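Local coordinates for 5' nucleotidase family protein (Staphylococcus aureus subsp. aureus, PDB 4Q7F) that belongs to the 5'-nucleotidase family, pairing a calcineurin-like metallophosphoesterase domain that holds a manganese and a magnesium ion with a C-terminal 5'-nucleotidase domain, at residues Ser237-Gln251 and Phe256-Thr270. Numbering follows the deposited sequence.
Sequences SKDIDIFITGHQHRQ and FKQTAVIQPGTRGTT. With MG (magnesium ion), chain B; MN (manganese (II) ion), chain C.
Strands 242-244 and 259-264 run parallel, their axes 4.7 Å apart and 14° from alignment, and Asp241, Phe243 and Thr245 exchange backbone bonds with Ala260 and Ile262. At the start of strand 259-264, Thr259 OG1 donates to Ile240 O (2.7 Å), a short threonine branch tying down the incoming loop; Ser237 OG meets Thr259 OG1 (2.8 Å) and lies at the edge of the Phe256 ring, in its plane. Ile262 O takes two bonds from Thr245, from N and from OG1 (2.7 Å); chi1 of 64° turns the hydroxyl back beside its own backbone, and it approaches from above the carbonyl plane. Gln263, long and two-ended, reaches across the loop between Thr245 and Arg250: NE2 donates to Thr245 OG1 (3.1 Å) while OE1 accepts from Arg250 N (3.0 Å), so the buried amide pins the loop carrying the metal-binding histidines. His247 ND1 binds magnesium edge-on, and His249 NE2 binds manganese at 2.4 Å. Thr266 CB lies over one face of the His249 ring, a CH-pi contact; its hydroxyl is held by Asp27 O, and Asp27 also binds manganese. Gly265 bends at positive phi, where a side chain would hit Gln251 NE2, and its N-H bonds Arg250 O. Strand 242-244 sits between 201-207 and 259-264; Ile242, Ala260 and Ile262 turn their aliphatic side chains to the buried face against Val274 of strand 270-278, while Phe243 and Val261 turn to the other, where Phe243 meets Val204.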
ATOM      1  N   SER A 237     -10.075  13.927 -20.516  1.00 40.78           N
ATOM      2  CA  SER A 237     -10.324  12.685 -21.265  1.00 40.73           C
ATOM      3  C   SER A 237     -10.081  12.779 -22.776  1.00 41.41           C
ATOM      4  O   SER A 237      -9.386  11.940 -23.337  1.00 40.51           O
ATOM      5  CB  SER A 237     -11.748  12.163 -21.041  1.00 41.12           C
ATOM      6  OG  SER A 237     -11.908  10.919 -21.714  1.00 40.43           O
ATOM      7  N   LYS A 238     -10.642  13.798 -23.429  1.00 43.43           N
ATOM      8  CA  LYS A 238     -10.510  13.939 -24.895  1.00 45.37           C
ATOM      9  C   LYS A 238      -9.071  13.966 -25.423  1.00 43.59           C
ATOM     10  O   LYS A 238      -8.850  13.704 -26.603  1.00 43.72           O
ATOM     11  CB  LYS A 238     -11.238  15.190 -25.397  1.00 49.76           C
ATOM     12  CG  LYS A 238     -10.616  16.510 -24.957  1.00 51.83           C
ATOM     13  CD  LYS A 238     -11.223  17.671 -25.734  1.00 55.56           C
ATOM     14  CE  LYS A 238     -10.403  18.937 -25.573  1.00 56.40           C
ATOM     15  NZ  LYS A 238     -10.923  20.001 -26.468  1.00 61.16           N
ATOM     16  N   ASP A 239      -8.110  14.291 -24.563  1.00 42.00           N
ATOM     17  CA  ASP A 239      -6.701  14.361 -24.942  1.00 42.30           C
ATOM     18  C   ASP A 239      -5.878  13.168 -24.434  1.00 40.55           C
ATOM     19  O   ASP A 239      -4.688  13.058 -24.727  1.00 39.39           O
ATOM     20  CB  ASP A 239      -6.111  15.663 -24.406  1.00 44.57           C
ATOM     21  CG  ASP A 239      -6.772  16.894 -25.018  1.00 48.16           C
ATOM     22  OD1 ASP A 239      -7.107  16.852 -26.218  1.00 49.09           O
ATOM     23  OD2 ASP A 239      -6.940  17.905 -24.311  1.00 51.38           O
ATOM     24  N   ILE A 240      -6.518  12.283 -23.674  1.00 39.14           N
ATOM     25  CA  ILE A 240      -5.861  11.102 -23.120  1.00 36.93           C
ATOM     26  C   ILE A 240      -6.438   9.865 -23.794  1.00 35.28           C
ATOM     27  O   ILE A 240      -7.657   9.654 -23.820  1.00 34.23           O
ATOM     28  CB  ILE A 240      -6.092  10.968 -21.599  1.00 36.14           C
ATOM     29  CG1 ILE A 240      -5.634  12.231 -20.865  1.00 36.55           C
ATOM     30  CG2 ILE A 240      -5.354   9.756 -21.077  1.00 34.64           C
ATOM     31  CD1 ILE A 240      -6.004  12.273 -19.393  1.00 36.34           C
ATOM     32  N   ASP A 241      -5.545   9.054 -24.342  1.00 33.48           N
ATOM     33  CA  ASP A 241      -5.917   7.831 -25.021  1.00 33.01           C
ATOM     34  C   ASP A 241      -5.871   6.651 -24.040  1.00 31.35           C
ATOM     35  O   ASP A 241      -6.761   5.808 -24.038  1.00 30.83           O
ATOM     36  CB  ASP A 241      -4.966   7.631 -26.204  1.00 33.79           C
ATOM     37  CG  ASP A 241      -5.058   8.780 -27.206  1.00 35.72           C
ATOM     38  OD1 ASP A 241      -6.123   8.940 -27.821  1.00 37.72           O
ATOM     39  OD2 ASP A 241      -4.083   9.534 -27.367  1.00 36.10           O
ATOM     40  N   ILE A 242      -4.843   6.606 -23.203  1.00 29.28           N
ATOM     41  CA  ILE A 242      -4.702   5.527 -22.234  1.00 29.01           C
ATOM     42  C   ILE A 242      -4.408   6.128 -20.862  1.00 28.22           C
ATOM     43  O   ILE A 242      -3.501   6.967 -20.713  1.00 27.42           O
ATOM     44  CB  ILE A 242      -3.585   4.537 -22.626  1.00 27.46           C
ATOM     45  CG1 ILE A 242      -3.794   4.014 -24.060  1.00 28.90           C
ATOM     46  CG2 ILE A 242      -3.541   3.369 -21.660  1.00 26.60           C
ATOM     47  CD1 ILE A 242      -2.737   3.023 -24.511  1.00 28.09           C
ATOM     48  N   PHE A 243      -5.175   5.696 -19.868  1.00 28.35           N
ATOM     49  CA  PHE A 243      -5.048   6.210 -18.498  1.00 28.32           C
ATOM     50  C   PHE A 243      -4.787   5.010 -17.595  1.00 27.62           C
ATOM     51  O   PHE A 243      -5.713   4.250 -17.247  1.00 27.79           O
ATOM     52  CB  PHE A 243      -6.314   6.968 -18.097  1.00 30.25           C
ATOM     53  CG  PHE A 243      -6.142   7.870 -16.897  1.00 31.96           C
ATOM     54  CD1 PHE A 243      -5.523   9.107 -17.027  1.00 33.28           C
ATOM     55  CD2 PHE A 243      -6.627   7.507 -15.655  1.00 32.43           C
ATOM     56  CE1 PHE A 243      -5.368   9.948 -15.932  1.00 35.54           C
ATOM     57  CE2 PHE A 243      -6.468   8.341 -14.557  1.00 33.41           C
ATOM     58  CZ  PHE A 243      -5.838   9.563 -14.694  1.00 33.98           C
ATOM     59  N   ILE A 244      -3.508   4.822 -17.270  1.00 25.61           N
ATOM     60  CA  ILE A 244      -3.040   3.726 -16.435  1.00 24.82           C
ATOM     61  C   ILE A 244      -3.001   4.201 -15.000  1.00 24.03           C
ATOM     62  O   ILE A 244      -2.465   5.275 -14.711  1.00 24.54           O
ATOM     63  CB  ILE A 244      -1.665   3.212 -16.949  1.00 24.41           C
ATOM     64  CG1 ILE A 244      -1.902   2.430 -18.238  1.00 24.70           C
ATOM     65  CG2 ILE A 244      -0.943   2.330 -15.929  1.00 23.34           C
ATOM     66  CD1 ILE A 244      -0.633   1.963 -18.961  1.00 24.74           C
ATOM     67  N   THR A 245      -3.610   3.412 -14.115  1.00 23.23           N
ATOM     68  CA  THR A 245      -3.699   3.736 -12.701  1.00 22.37           C
ATOM     69  C   THR A 245      -3.277   2.572 -11.799  1.00 22.32           C
ATOM     70  O   THR A 245      -3.027   1.469 -12.261  1.00 21.86           O
ATOM     71  CB  THR A 245      -5.129   4.181 -12.331  1.00 22.67           C
ATOM     72  OG1 THR A 245      -6.053   3.111 -12.535  1.00 22.21           O
ATOM     73  CG2 THR A 245      -5.533   5.373 -13.140  1.00 23.49           C
ATOM     74  N   GLY A 246      -3.205   2.829 -10.498  1.00 23.13           N
ATOM     75  CA  GLY A 246      -2.798   1.808  -9.527  1.00 22.01           C
ATOM     76  C   GLY A 246      -3.158   2.297  -8.143  1.00 22.01           C
ATOM     77  O   GLY A 246      -4.175   2.984  -7.974  1.00 22.48           O
ATOM     78  N   HIS A 247      -2.334   1.926  -7.155  1.00 21.76           N
ATOM     79  CA  HIS A 247      -2.441   2.396  -5.770  1.00 22.02           C
ATOM     80  C   HIS A 247      -3.589   1.880  -4.939  1.00 22.69           C
ATOM     81  O   HIS A 247      -3.397   1.564  -3.762  1.00 21.55           O
ATOM     82  CB  HIS A 247      -2.464   3.939  -5.745  1.00 22.37           C
ATOM     83  CG  HIS A 247      -2.522   4.531  -4.377  1.00 22.29           C
ATOM     84  ND1 HIS A 247      -1.511   4.365  -3.455  1.00 22.25           N
ATOM     85  CD2 HIS A 247      -3.445   5.324  -3.780  1.00 23.16           C
ATOM     86  CE1 HIS A 247      -1.810   5.016  -2.353  1.00 22.07           C
ATOM     87  NE2 HIS A 247      -2.980   5.606  -2.521  1.00 22.70           N
ATOM     88  N   GLN A 248      -4.782   1.829  -5.527  1.00 22.92           N
ATOM     89  CA  GLN A 248      -5.946   1.366  -4.807  1.00 23.69           C
ATOM     90  C   GLN A 248      -6.109  -0.147  -4.875  1.00 23.19           C
ATOM     91  O   GLN A 248      -6.950  -0.686  -4.167  1.00 23.69           O
ATOM     92  CB  GLN A 248      -7.197   2.065  -5.331  1.00 24.83           C
ATOM     93  CG  GLN A 248      -7.247   3.570  -5.062  1.00 24.64           C
ATOM     94  CD  GLN A 248      -8.479   4.210  -5.705  1.00 24.98           C
ATOM     95  OE1 GLN A 248      -8.798   3.922  -6.857  1.00 24.19           O
ATOM     96  NE2 GLN A 248      -9.176   5.056  -4.964  1.00 25.26           N
ATOM     97  N   HIS A 249      -5.320  -0.832  -5.730  1.00 21.46           N
ATOM     98  CA  HIS A 249      -5.385  -2.294  -5.854  1.00 20.96           C
ATOM     99  C   HIS A 249      -6.732  -2.786  -6.402  1.00 22.52           C
ATOM    100  O   HIS A 249      -7.156  -3.919  -6.142  1.00 23.55           O
ATOM    101  CB  HIS A 249      -5.123  -2.952  -4.513  1.00 20.79           C
ATOM    102  CG  HIS A 249      -3.800  -2.615  -3.917  1.00 19.51           C
ATOM    103  ND1 HIS A 249      -3.315  -3.250  -2.799  1.00 20.08           N
ATOM    104  CD2 HIS A 249      -2.820  -1.783  -4.331  1.00 19.09           C
ATOM    105  CE1 HIS A 249      -2.117  -2.771  -2.511  1.00 19.78           C
ATOM    106  NE2 HIS A 249      -1.780  -1.910  -3.447  1.00 18.88           N
ATOM    107  N   ARG A 250      -7.412  -1.931  -7.141  1.00 23.90           N
ATOM    108  CA  ARG A 250      -8.682  -2.288  -7.743  1.00 25.72           C
ATOM    109  C   ARG A 250      -8.451  -2.879  -9.134  1.00 26.91           C
ATOM    110  O   ARG A 250      -7.375  -2.696  -9.715  1.00 25.24           O
ATOM    111  CB  ARG A 250      -9.532  -1.045  -7.859  1.00 27.05           C
ATOM    112  CG  ARG A 250      -9.829  -0.413  -6.511  1.00 26.81           C
ATOM    113  CD  ARG A 250     -10.330   0.997  -6.676  1.00 27.63           C
ATOM    114  NE  ARG A 250     -11.668   1.013  -7.237  1.00 29.38           N
ATOM    115  CZ  ARG A 250     -12.366   2.116  -7.475  1.00 30.04           C
ATOM    116  NH1 ARG A 250     -11.834   3.311  -7.253  1.00 30.10           N
ATOM    117  NH2 ARG A 250     -13.591   2.022  -7.976  1.00 30.87           N
ATOM    118  N   GLN A 251      -9.468  -3.595  -9.641  1.00 27.49           N
ATOM    119  CA  GLN A 251      -9.418  -4.220 -10.957  1.00 28.89           C
ATOM    120  C   GLN A 251     -10.392  -3.503 -11.869  1.00 29.24           C
ATOM    121  O   GLN A 251     -11.618  -3.665 -11.758  1.00 31.83           O
ATOM    122  CB  GLN A 251      -9.675  -5.716 -10.849  1.00 30.96           C
ATOM    123  CG  GLN A 251      -8.621  -6.348  -9.951  1.00 33.95           C
ATOM    124  CD  GLN A 251      -8.537  -7.839 -10.062  1.00 37.61           C
ATOM    125  OE1 GLN A 251      -9.389  -8.478 -10.668  1.00 44.55           O
ATOM    126  NE2 GLN A 251      -7.487  -8.410  -9.477  1.00 38.08           N
ATOM    127  N   PHE A 256     -13.575   5.570 -20.587  1.00 36.60           N
ATOM    128  CA  PHE A 256     -14.115   6.822 -20.028  1.00 37.08           C
ATOM    129  C   PHE A 256     -14.154   7.657 -21.298  1.00 37.85           C
ATOM    130  O   PHE A 256     -13.111   8.120 -21.773  1.00 36.99           O
ATOM    131  CB  PHE A 256     -13.232   7.484 -18.975  1.00 35.53           C
ATOM    132  CG  PHE A 256     -13.845   8.735 -18.375  1.00 36.43           C
ATOM    133  CD1 PHE A 256     -13.764   9.955 -19.033  1.00 37.02           C
ATOM    134  CD2 PHE A 256     -14.506   8.688 -17.157  1.00 36.70           C
ATOM    135  CE1 PHE A 256     -14.330  11.100 -18.497  1.00 38.32           C
ATOM    136  CE2 PHE A 256     -15.066   9.832 -16.601  1.00 37.89           C
ATOM    137  CZ  PHE A 256     -14.976  11.043 -17.276  1.00 38.67           C
ATOM    138  N   LYS A 257     -15.345   7.823 -21.861  1.00 38.99           N
ATOM    139  CA  LYS A 257     -15.499   8.490 -23.145  1.00 40.06           C
ATOM    140  C   LYS A 257     -14.643   7.673 -24.140  1.00 39.27           C
ATOM    141  O   LYS A 257     -14.905   6.480 -24.304  1.00 38.81           O
ATOM    142  CB  LYS A 257     -15.162   9.984 -23.060  1.00 41.19           C
ATOM    143  CG  LYS A 257     -16.163  10.737 -22.189  1.00 42.62           C
ATOM    144  CD  LYS A 257     -15.903  12.227 -22.122  1.00 44.04           C
ATOM    145  CE  LYS A 257     -16.962  12.891 -21.256  1.00 45.64           C
ATOM    146  NZ  LYS A 257     -16.649  14.316 -21.000  1.00 46.88           N
ATOM    147  N   GLN A 258     -13.616   8.250 -24.760  1.00 39.06           N
ATOM    148  CA  GLN A 258     -12.770   7.462 -25.697  1.00 39.32           C
ATOM    149  C   GLN A 258     -11.500   6.929 -25.037  1.00 38.02           C
ATOM    150  O   GLN A 258     -10.747   6.157 -25.639  1.00 38.20           O
ATOM    151  CB  GLN A 258     -12.390   8.298 -26.914  1.00 41.03           C
ATOM    152  CG  GLN A 258     -13.595   8.714 -27.742  1.00 44.25           C
ATOM    153  CD  GLN A 258     -14.285   7.521 -28.369  1.00 45.36           C
ATOM    154  OE1 GLN A 258     -13.683   6.775 -29.150  1.00 45.94           O
ATOM    155  NE2 GLN A 258     -15.555   7.340 -28.048  1.00 47.88           N
ATOM    156  N   THR A 259     -11.273   7.334 -23.793  1.00 37.68           N
ATOM    157  CA  THR A 259     -10.068   6.945 -23.072  1.00 35.66           C
ATOM    158  C   THR A 259     -10.111   5.501 -22.562  1.00 33.77           C
ATOM    159  O   THR A 259     -11.115   5.073 -22.009  1.00 32.94           O
ATOM    160  CB  THR A 259      -9.850   7.883 -21.862  1.00 35.23           C
ATOM    161  OG1 THR A 259      -9.806   9.247 -22.305  1.00 35.63           O
ATOM    162  CG2 THR A 259      -8.547   7.542 -21.148  1.00 34.45           C
ATOM    163  N   ALA A 260      -9.026   4.751 -22.768  1.00 31.74           N
ATOM    164  CA  ALA A 260      -8.928   3.412 -22.214  1.00 30.90           C
ATOM    165  C   ALA A 260      -8.414   3.579 -20.778  1.00 30.07           C
ATOM    166  O   ALA A 260      -7.338   4.166 -20.561  1.00 28.67           O
ATOM    167  CB  ALA A 260      -7.974   2.542 -23.025  1.00 30.74           C
ATOM    168  N   VAL A 261      -9.184   3.078 -19.806  1.00 29.11           N
ATOM    169  CA  VAL A 261      -8.837   3.185 -18.380  1.00 27.84           C
ATOM    170  C   VAL A 261      -8.515   1.812 -17.783  1.00 27.23           C
ATOM    171  O   VAL A 261      -9.303   0.860 -17.908  1.00 25.91           O
ATOM    172  CB  VAL A 261      -9.984   3.810 -17.580  1.00 28.57           C
ATOM    173  CG1 VAL A 261      -9.559   4.034 -16.137  1.00 28.28           C
ATOM    174  CG2 VAL A 261     -10.448   5.102 -18.244  1.00 29.39           C
ATOM    175  N   ILE A 262      -7.360   1.732 -17.122  1.00 26.93           N
ATOM    176  CA  ILE A 262      -6.868   0.513 -16.515  1.00 27.97           C
ATOM    177  C   ILE A 262      -6.363   0.651 -15.077  1.00 26.31           C
ATOM    178  O   ILE A 262      -5.669   1.629 -14.720  1.00 25.85           O
ATOM    179  CB  ILE A 262      -5.633   0.009 -17.288  1.00 30.29           C
ATOM    180  CG1 ILE A 262      -6.018  -0.512 -18.666  1.00 32.20           C
ATOM    181  CG2 ILE A 262      -4.917  -1.089 -16.502  1.00 31.26           C
ATOM    182  CD1 ILE A 262      -6.659  -1.889 -18.669  1.00 31.80           C
ATOM    183  N   GLN A 263      -6.709  -0.342 -14.259  1.00 24.99           N
ATOM    184  CA  GLN A 263      -6.155  -0.484 -12.913  1.00 24.09           C
ATOM    185  C   GLN A 263      -5.993  -1.999 -12.802  1.00 24.27           C
ATOM    186  O   GLN A 263      -6.986  -2.749 -12.833  1.00 24.66           O
ATOM    187  CB  GLN A 263      -7.007   0.123 -11.788  1.00 24.46           C
ATOM    188  CG  GLN A 263      -6.132   0.266 -10.531  1.00 23.27           C
ATOM    189  CD  GLN A 263      -6.712   1.117  -9.427  1.00 24.02           C
ATOM    190  OE1 GLN A 263      -6.722   0.710  -8.266  1.00 23.72           O
ATOM    191  NE2 GLN A 263      -7.165   2.312  -9.769  1.00 24.69           N
ATOM    192  N   PRO A 264      -4.736  -2.470 -12.745  1.00 23.23           N
ATOM    193  CA  PRO A 264      -4.487  -3.883 -12.774  1.00 22.94           C
ATOM    194  C   PRO A 264      -4.262  -4.581 -11.439  1.00 22.09           C
ATOM    195  O   PRO A 264      -3.339  -5.392 -11.314  1.00 22.39           O
ATOM    196  CB  PRO A 264      -3.252  -3.964 -13.661  1.00 22.99           C
ATOM    197  CG  PRO A 264      -2.510  -2.714 -13.373  1.00 22.26           C
ATOM    198  CD  PRO A 264      -3.478  -1.711 -12.834  1.00 23.70           C
ATOM    199  N   GLY A 265      -5.074  -4.272 -10.441  1.00 21.29           N
ATOM    200  CA  GLY A 265      -4.977  -4.962  -9.174  1.00 20.18           C
ATOM    201  C   GLY A 265      -3.629  -4.872  -8.455  1.00 19.24           C
ATOM    202  O   GLY A 265      -3.003  -3.796  -8.365  1.00 17.96           O
ATOM    203  N   THR A 266      -3.199  -6.005  -7.925  1.00 18.70           N
ATOM    204  CA  THR A 266      -1.993  -6.049  -7.131  1.00 19.53           C
ATOM    205  C   THR A 266      -1.453  -7.464  -7.058  1.00 19.98           C
ATOM    206  O   THR A 266      -2.182  -8.437  -7.259  1.00 19.88           O
ATOM    207  CB  THR A 266      -2.304  -5.555  -5.672  1.00 19.71           C
ATOM    208  OG1 THR A 266      -1.102  -5.512  -4.878  1.00 19.26           O
ATOM    209  CG2 THR A 266      -3.333  -6.472  -4.994  1.00 21.60           C
ATOM    210  N   ARG A 267      -0.176  -7.564  -6.730  1.00 20.23           N
ATOM    211  CA  ARG A 267       0.515  -8.855  -6.572  1.00 21.12           C
ATOM    212  C   ARG A 267       0.542  -9.779  -7.794  1.00 21.03           C
ATOM    213  O   ARG A 267       0.699 -11.008  -7.667  1.00 19.08           O
ATOM    214  CB  ARG A 267      -0.015  -9.615  -5.370  1.00 21.89           C
ATOM    215  CG  ARG A 267      -0.022  -8.807  -4.110  1.00 22.87           C
ATOM    216  CD  ARG A 267      -0.380  -9.660  -2.916  1.00 24.70           C
ATOM    217  NE  ARG A 267      -0.359  -8.870  -1.698  1.00 26.03           N
ATOM    218  CZ  ARG A 267      -0.582  -9.357  -0.476  1.00 28.05           C
ATOM    219  NH1 ARG A 267      -0.864 -10.639  -0.295  1.00 29.53           N
ATOM    220  NH2 ARG A 267      -0.539  -8.551   0.563  1.00 28.44           N
ATOM    221  N   GLY A 268       0.379  -9.189  -8.974  1.00 22.27           N
ATOM    222  CA  GLY A 268       0.452  -9.944 -10.228  1.00 22.00           C
ATOM    223  C   GLY A 268      -0.633 -10.998 -10.444  1.00 22.33           C
ATOM    224  O   GLY A 268      -0.360 -12.011 -10.998  1.00 19.85           O
ATOM    225  N   THR A 269      -1.851 -10.760  -9.955  1.00 22.02           N
ATOM    226  CA  THR A 269      -2.951 -11.685 -10.176  1.00 22.93           C
ATOM    227  C   THR A 269      -3.617 -11.344 -11.506  1.00 23.37           C
ATOM    228  O   THR A 269      -4.363 -12.156 -12.057  1.00 21.08           O
ATOM    229  CB  THR A 269      -4.006 -11.598  -9.062  1.00 24.20           C
ATOM    230  OG1 THR A 269      -4.505 -10.268  -9.001  1.00 24.71           O
ATOM    231  CG2 THR A 269      -3.398 -11.946  -7.722  1.00 25.40           C
ATOM    232  N   THR A 270      -3.345 -10.133 -12.014  1.00 22.78           N
ATOM    233  CA  THR A 270      -3.876  -9.687 -13.313  1.00 24.18           C
ATOM    234  C   THR A 270      -2.822  -8.806 -14.018  1.00 22.65           C
ATOM    235  O   THR A 270      -1.819  -8.413 -13.412  1.00 24.25           O
ATOM    236  CB  THR A 270      -5.223  -8.925 -13.185  1.00 25.97           C
ATOM    237  OG1 THR A 270      -5.049  -7.765 -12.374  1.00 27.53           O
ATOM    238  CG2 THR A 270      -6.294  -9.781 -12.521  1.00 27.94           C
TER
HETATM  239 MG    MG B 601       0.447   2.797  -3.470  1.00 21.04          MG
HETATM  240 MN    MN C 602       0.150  -0.550  -3.406  1.00 22.28          MN
HETATM  241  O   HOH W   1     -12.404  10.574 -24.717  1.00 29.92           O
HETATM  242  O   HOH W   2      -0.968   1.216  -2.535  1.00 20.85           O
HETATM  243  O   HOH W   3      -3.462  -1.108  -8.231  1.00 19.33           O
HETATM  244  O   HOH W   4      -5.224  -7.932  -7.531  1.00 37.40           O
HETATM  245  O   HOH W   5      -0.069  -0.585  -0.975  1.00 33.42           O